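Local coordinates for protein MccF (Escherichia coli, PDB 4IIY) that confers self-immunity to the antibiotic microcin C7, probably as a serine peptidase of the S66 family, at residues A230-G235 with R314-L319; I266-D271 with L343-G348. The protein carries 1 engineered substitution. One frame throughout, in Å; residues are numbered along the deposited sequence.

Overall arrangement
The two contacts tie one eight-stranded mixed sheet to two different neighbours, one at its rim and one in its middle. Contact 1 (230-235 with 314-319) lies at the surface, where the edge strand 230-232 meets the start of a helix, its centre about 21 Å from that of the chain. Contact 2 (266-271 with 343-348) is buried, its centre about 7 Å from that of the chain, and strand 266-270 carries Glu270, a predicted charge-relay residue. The centres of contacts 1 and 2 are about 16 Å apart, their nearest atoms about 6 Å. The Phe268 side chain is about 13 Å from the bound glutamylsulfamoyl inosine, whereas contact 1 stands away from the predicted active-site residues.

Contact 1. Residues A230-G235 with R314-L319; sequences AFYGSG and RPYEVL
Tyr232 lays its ring over that of Tyr316 in an offset stack, with centroids 3.9 Å apart and planes only 4° from parallel. The displacement brings CE2 of Tyr316 over the middle of the Tyr232 ring, while CD2 of Tyr232 sits nearer the rim of its partner. The phenol oxygen of Tyr316 lies over the CB-CG bond of Tyr232, its OH 3.5 Å from Tyr232 CG. Tyr316 gets there because its CG is anti to the backbone N (chi1 177°), which sends the ring out from the first turn of the helix toward the strand. At the far end of the Tyr232 ring, Arg314 adds a weak hydrogen bond, NH2 to Tyr232 OH at 3.1 Å; the N-H...O angle of 127° is well short of straight, and the guanidinium stands nearly perpendicular to the ring. Tyr316 CB lies against one face of that guanidinium. Arg314 is the N-cap residue of helix 315-323. The stack thus bridges this helix to strand 230-232, at an edge of the larger sheet, while strand 330-334 beside it touches both tyrosines through Asp332, and Val318 and Leu319 turn to helix 276-288.

Contact 2. Residues I266-D271 with L343-G348; sequences ILFIED and LTLPLG. With EDO (1,2-ethanediol), chain L.
Phe268 and Leu345 approach from opposite directions, each reaching across the space between two mixed beta-sheets. The larger sheet supplies strand 266-270 and the six-stranded one of its two edge strands, 345-347, an arrangement within the two-domain LD-carboxypeptidase fold of the S66 peptidases. The meeting is a CH-pi contact: methyl CD2 of Leu345 stands over the centre of the Phe268 ring, 4.0 Å from its centroid and only 10° off the ring normal. In both residues CG lies anti to the backbone N, which extends ring and methyl toward each other across the gap. Leu347 comes at about a right angle to the phenylalanine; its CD2 lies 4.1 Å from Phe268 CD2, obliquely placed against the ring. Together the two leucine methyls close on the same side of the ring, CD2 of Leu345 over the face and CD2 of Leu347 beside it. Tyr164 adds an edge-to-face pairing with Phe268, and its hydroxyl is hydrogen-bonded to Glu270 OE2, so the hydrophobic contact borders a residue predicted to serve in the charge relay. With an alanine in place of Phe268 the ring is gone, which is likely to leave the Leu345 methyl without the face it packs on and Tyr164 without its edge-to-face partner. Two residues on, the Glu270 chain bends at chi2, and its OE1 is hydrogen-bonded to His338 ND1, the other predicted relay member. Next to Glu270, the backbone N of Asp271 donates a hydrogen bond to O1 of a 1,2-ethanediol, probably from the crystallisation liquor, at 3.0 Å with an N-H...O angle of 158°.

Contact 1. Residues A230-G235 with R314-L319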
loop_
_atom_site.group_PDB
_atom_site.type_symbol
_atom_site.label_atom_id
_atom_site.label_comp_id
_atom_site.label_asym_id
_atom_site.label_seq_id
_atom_site.Cartn_x
_atom_site.Cartn_y
_atom_site.Cartn_z
ATOM N N ALA B 230 -14.078 4.955 -21.933
ATOM C CA ALA B 230 -13.693 4.276 -23.169
ATOM C C ALA B 230 -13.780 2.773 -22.984
ATOM O O ALA B 230 -13.449 2.250 -21.914
ATOM C CB ALA B 230 -12.281 4.676 -23.585
ATOM N N PHE B 231 -14.227 2.080 -24.024
ATOM C CA PHE B 231 -14.332 0.628 -24.013
ATOM C C PHE B 231 -13.264 0.059 -24.942
ATOM O O PHE B 231 -13.376 0.162 -26.172
ATOM C CB PHE B 231 -15.723 0.180 -24.484
ATOM C CG PHE B 231 -16.838 0.451 -23.499
ATOM C CD1 PHE B 231 -17.420 -0.591 -22.799
ATOM C CD2 PHE B 231 -17.318 1.736 -23.292
ATOM C CE1 PHE B 231 -18.451 -0.370 -21.907
ATOM C CE2 PHE B 231 -18.349 1.967 -22.390
ATOM C CZ PHE B 231 -18.920 0.910 -21.701
ATOM N N TYR B 232 -12.232 -0.539 -24.364
ATOM C CA TYR B 232 -11.145 -1.125 -25.141
ATOM C C TYR B 232 -11.340 -2.625 -25.288
ATOM O O TYR B 232 -11.092 -3.394 -24.363
ATOM C CB TYR B 232 -9.799 -0.835 -24.473
ATOM C CG TYR B 232 -9.448 0.627 -24.416
ATOM C CD1 TYR B 232 -8.988 1.290 -25.545
ATOM C CD2 TYR B 232 -9.545 1.345 -23.226
ATOM C CE1 TYR B 232 -8.656 2.625 -25.502
ATOM C CE2 TYR B 232 -9.209 2.681 -23.171
ATOM C CZ TYR B 232 -8.764 3.316 -24.313
ATOM O OH TYR B 232 -8.429 4.646 -24.278
ATOM N N GLY B 233 -11.798 -3.044 -26.458
ATOM C CA GLY B 233 -12.048 -4.447 -26.704
ATOM C C GLY B 233 -13.245 -4.601 -27.613
ATOM O O GLY B 233 -13.792 -3.613 -28.101
ATOM N N SER B 234 -13.650 -5.845 -27.837
ATOM C CA SER B 234 -14.822 -6.125 -28.651
ATOM C C SER B 234 -15.590 -7.283 -28.039
ATOM O O SER B 234 -15.090 -7.978 -27.147
ATOM C CB SER B 234 -14.421 -6.456 -30.094
ATOM O OG SER B 234 -13.686 -7.666 -30.151
ATOM N N GLY B 235 -16.805 -7.494 -28.521
ATOM C CA GLY B 235 -17.637 -8.563 -28.013
ATOM C C GLY B 235 -18.163 -8.268 -26.624
ATOM O O GLY B 235 -18.146 -7.122 -26.165
ATOM N N ARG B 314 -2.110 8.485 -18.972
ATOM C CA ARG B 314 -3.242 8.113 -18.133
ATOM C C ARG B 314 -3.064 6.701 -17.597
ATOM O O ARG B 314 -2.234 5.936 -18.095
ATOM C CB ARG B 314 -4.564 8.244 -18.889
ATOM C CG ARG B 314 -4.687 7.390 -20.125
ATOM C CD ARG B 314 -5.978 7.718 -20.876
ATOM N NE ARG B 314 -6.150 7.038 -22.165
ATOM C CZ ARG B 314 -5.284 6.197 -22.729
ATOM N NH1 ARG B 314 -4.141 5.891 -22.134
ATOM N NH2 ARG B 314 -5.570 5.654 -23.906
ATOM N N PRO B 315 -3.850 6.341 -16.580
ATOM C CA PRO B 315 -3.665 5.018 -15.979
ATOM C C PRO B 315 -3.749 3.851 -16.976
ATOM O O PRO B 315 -3.017 2.872 -16.826
ATOM C CB PRO B 315 -4.785 4.960 -14.938
ATOM C CG PRO B 315 -4.934 6.395 -14.519
ATOM C CD PRO B 315 -4.782 7.173 -15.798
ATOM N N TYR B 316 -4.614 3.939 -17.984
ATOM C CA TYR B 316 -4.725 2.833 -18.931
ATOM C C TYR B 316 -3.415 2.581 -19.674
ATOM O O TYR B 316 -3.074 1.439 -19.969
ATOM C CB TYR B 316 -5.852 3.100 -19.928
ATOM C CG TYR B 316 -5.984 2.031 -20.990
ATOM C CD1 TYR B 316 -6.435 0.760 -20.670
ATOM C CD2 TYR B 316 -5.662 2.297 -22.311
ATOM C CE1 TYR B 316 -6.556 -0.227 -21.642
ATOM C CE2 TYR B 316 -5.786 1.320 -23.290
ATOM C CZ TYR B 316 -6.227 0.064 -22.947
ATOM O OH TYR B 316 -6.347 -0.903 -23.926
ATOM N N GLU B 317 -2.676 3.645 -19.968
ATOM C CA GLU B 317 -1.390 3.479 -20.634
ATOM C C GLU B 317 -0.384 2.738 -19.743
ATOM O O GLU B 317 0.394 1.907 -20.225
ATOM C CB GLU B 317 -0.834 4.831 -21.090
ATOM C CG GLU B 317 0.491 4.727 -21.831
ATOM C CD GLU B 317 0.964 6.056 -22.393
ATOM O OE1 GLU B 317 0.163 7.017 -22.430
ATOM O OE2 GLU B 317 2.148 6.136 -22.798
ATOM N N VAL B 318 -0.390 3.049 -18.447
ATOM C CA VAL B 318 0.473 2.354 -17.491
ATOM C C VAL B 318 0.070 0.879 -17.395
ATOM O O VAL B 318 0.908 -0.015 -17.428
ATOM C CB VAL B 318 0.435 3.023 -16.092
ATOM C CG1 VAL B 318 1.387 2.320 -15.136
ATOM C CG2 VAL B 318 0.788 4.507 -16.204
ATOM N N LEU B 319 -1.229 0.624 -17.297
ATOM C CA LEU B 319 -1.725 -0.745 -17.271
ATOM C C LEU B 319 -1.254 -1.515 -18.499
ATOM O O LEU B 319 -0.827 -2.664 -18.402
ATOM C CB LEU B 319 -3.252 -0.754 -17.198
ATOM C CG LEU B 319 -3.918 -2.129 -17.195
ATOM C CD1 LEU B 319 -3.516 -2.938 -15.975
ATOM C CD2 LEU B 319 -5.428 -1.967 -17.254
#

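Contact 2. Residues I266-D271 with L343-G348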
loop_
_atom_site.group_PDB
_atom_site.type_symbol
_atom_site.label_atom_id
_atom_site.label_comp_id
_atom_site.label_asym_id
_atom_site.label_seq_id
_atom_site.Cartn_x
_atom_site.Cartn_y
_atom_site.Cartn_z
ATOM N N ILE B 266 -14.390 -10.560 -13.492
ATOM C CA ILE B 266 -14.138 -9.198 -13.953
ATOM C C ILE B 266 -13.537 -8.411 -12.789
ATOM O O ILE B 266 -14.142 -8.326 -11.728
ATOM C CB ILE B 266 -15.434 -8.519 -14.452
ATOM C CG1 ILE B 266 -15.945 -9.226 -15.709
ATOM C CG2 ILE B 266 -15.206 -7.032 -14.716
ATOM C CD1 ILE B 266 -17.288 -8.719 -16.206
ATOM N N LEU B 267 -12.348 -7.856 -12.980
ATOM C CA LEU B 267 -11.710 -7.085 -11.920
ATOM C C LEU B 267 -12.200 -5.655 -11.964
ATOM O O LEU B 267 -12.090 -5.008 -13.001
ATOM C CB LEU B 267 -10.190 -7.087 -12.096
ATOM C CG LEU B 267 -9.417 -6.276 -11.050
ATOM C CD1 LEU B 267 -9.474 -6.973 -9.707
ATOM C CD2 LEU B 267 -7.981 -6.078 -11.498
ATOM N N PHE B 268 -12.723 -5.157 -10.844
ATOM C CA PHE B 268 -13.095 -3.752 -10.704
ATOM C C PHE B 268 -12.106 -3.092 -9.745
ATOM O O PHE B 268 -11.961 -3.532 -8.596
ATOM C CB PHE B 268 -14.525 -3.632 -10.159
ATOM C CG PHE B 268 -14.848 -2.270 -9.615
ATOM C CD1 PHE B 268 -14.910 -1.173 -10.457
ATOM C CD2 PHE B 268 -15.072 -2.083 -8.261
ATOM C CE1 PHE B 268 -15.191 0.100 -9.947
ATOM C CE2 PHE B 268 -15.358 -0.819 -7.750
ATOM C CZ PHE B 268 -15.417 0.270 -8.597
ATOM N N ILE B 269 -11.430 -2.051 -10.222
ATOM C CA ILE B 269 -10.467 -1.325 -9.399
ATOM C C ILE B 269 -10.575 0.177 -9.645
ATOM O O ILE B 269 -10.789 0.638 -10.782
ATOM C CB ILE B 269 -9.012 -1.785 -9.638
ATOM C CG1 ILE B 269 -8.752 -1.937 -11.135
ATOM C CG2 ILE B 269 -8.738 -3.084 -8.896
ATOM C CD1 ILE B 269 -7.281 -2.143 -11.487
ATOM N N GLU B 270 -10.458 0.947 -8.569
ATOM C CA GLU B 270 -10.375 2.399 -8.682
ATOM C C GLU B 270 -9.411 2.912 -7.632
ATOM O O GLU B 270 -9.226 2.286 -6.582
ATOM C CB GLU B 270 -11.757 3.054 -8.542
ATOM C CG GLU B 270 -12.424 2.913 -7.174
ATOM C CD GLU B 270 -12.115 4.059 -6.205
ATOM O OE1 GLU B 270 -11.809 5.194 -6.654
ATOM O OE2 GLU B 270 -12.186 3.826 -4.968
ATOM N N ASP B 271 -8.783 4.045 -7.920
ATOM C CA ASP B 271 -7.941 4.724 -6.938
ATOM C C ASP B 271 -8.192 6.230 -7.002
ATOM O O ASP B 271 -8.829 6.721 -7.928
ATOM C CB ASP B 271 -6.446 4.407 -7.127
ATOM C CG ASP B 271 -6.040 3.063 -6.537
ATOM O OD1 ASP B 271 -6.208 2.897 -5.310
ATOM O OD2 ASP B 271 -5.541 2.191 -7.285
ATOM N N LEU B 343 -22.063 5.960 -9.271
ATOM C CA LEU B 343 -23.055 4.902 -9.421
ATOM C C LEU B 343 -22.874 3.871 -8.303
ATOM O O LEU B 343 -21.801 3.778 -7.703
ATOM C CB LEU B 343 -22.881 4.219 -10.779
ATOM C CG LEU B 343 -22.934 5.170 -11.983
ATOM C CD1 LEU B 343 -22.524 4.457 -13.265
ATOM C CD2 LEU B 343 -24.319 5.787 -12.134
ATOM N N THR B 344 -23.920 3.102 -8.032
ATOM C CA THR B 344 -23.901 2.039 -7.028
ATOM C C THR B 344 -23.696 0.688 -7.721
ATOM O O THR B 344 -24.407 0.377 -8.691
ATOM C CB THR B 344 -25.210 2.050 -6.217
ATOM O OG1 THR B 344 -25.253 3.228 -5.404
ATOM C CG2 THR B 344 -25.302 0.831 -5.316
ATOM N N LEU B 345 -22.746 -0.112 -7.225
ATOM C CA LEU B 345 -22.358 -1.376 -7.857
ATOM C C LEU B 345 -22.336 -2.529 -6.852
ATOM O O LEU B 345 -21.569 -2.502 -5.886
ATOM C CB LEU B 345 -20.956 -1.230 -8.449
ATOM C CG LEU B 345 -20.357 -2.457 -9.133
ATOM C CD1 LEU B 345 -21.072 -2.746 -10.439
ATOM C CD2 LEU B 345 -18.865 -2.257 -9.376
ATOM N N PRO B 346 -23.159 -3.565 -7.066
ATOM C CA PRO B 346 -23.023 -4.750 -6.209
ATOM C C PRO B 346 -21.717 -5.474 -6.541
ATOM O O PRO B 346 -21.361 -5.606 -7.719
ATOM C CB PRO B 346 -24.233 -5.606 -6.602
ATOM C CG PRO B 346 -24.512 -5.225 -8.029
ATOM C CD PRO B 346 -24.183 -3.742 -8.111
ATOM N N LEU B 347 -21.003 -5.922 -5.518
ATOM C CA LEU B 347 -19.775 -6.690 -5.695
ATOM C C LEU B 347 -20.010 -8.177 -5.444
ATOM O O LEU B 347 -20.697 -8.550 -4.492
ATOM C CB LEU B 347 -18.703 -6.194 -4.729
ATOM C CG LEU B 347 -18.282 -4.733 -4.872
ATOM C CD1 LEU B 347 -17.410 -4.323 -3.702
ATOM C CD2 LEU B 347 -17.554 -4.527 -6.174
ATOM N N GLY B 348 -19.428 -9.019 -6.296
ATOM C CA GLY B 348 -19.516 -10.459 -6.119
ATOM C C GLY B 348 -20.612 -11.139 -6.913
ATOM O O GLY B 348 -20.873 -12.327 -6.713
HETATM C C1 EDO L . -8.244 3.408 -11.498
HETATM O O1 EDO L . -8.855 4.552 -10.877
HETATM C C2 EDO L . -7.028 3.794 -12.326
HETATM O O2 EDO L . -5.976 4.245 -11.459
#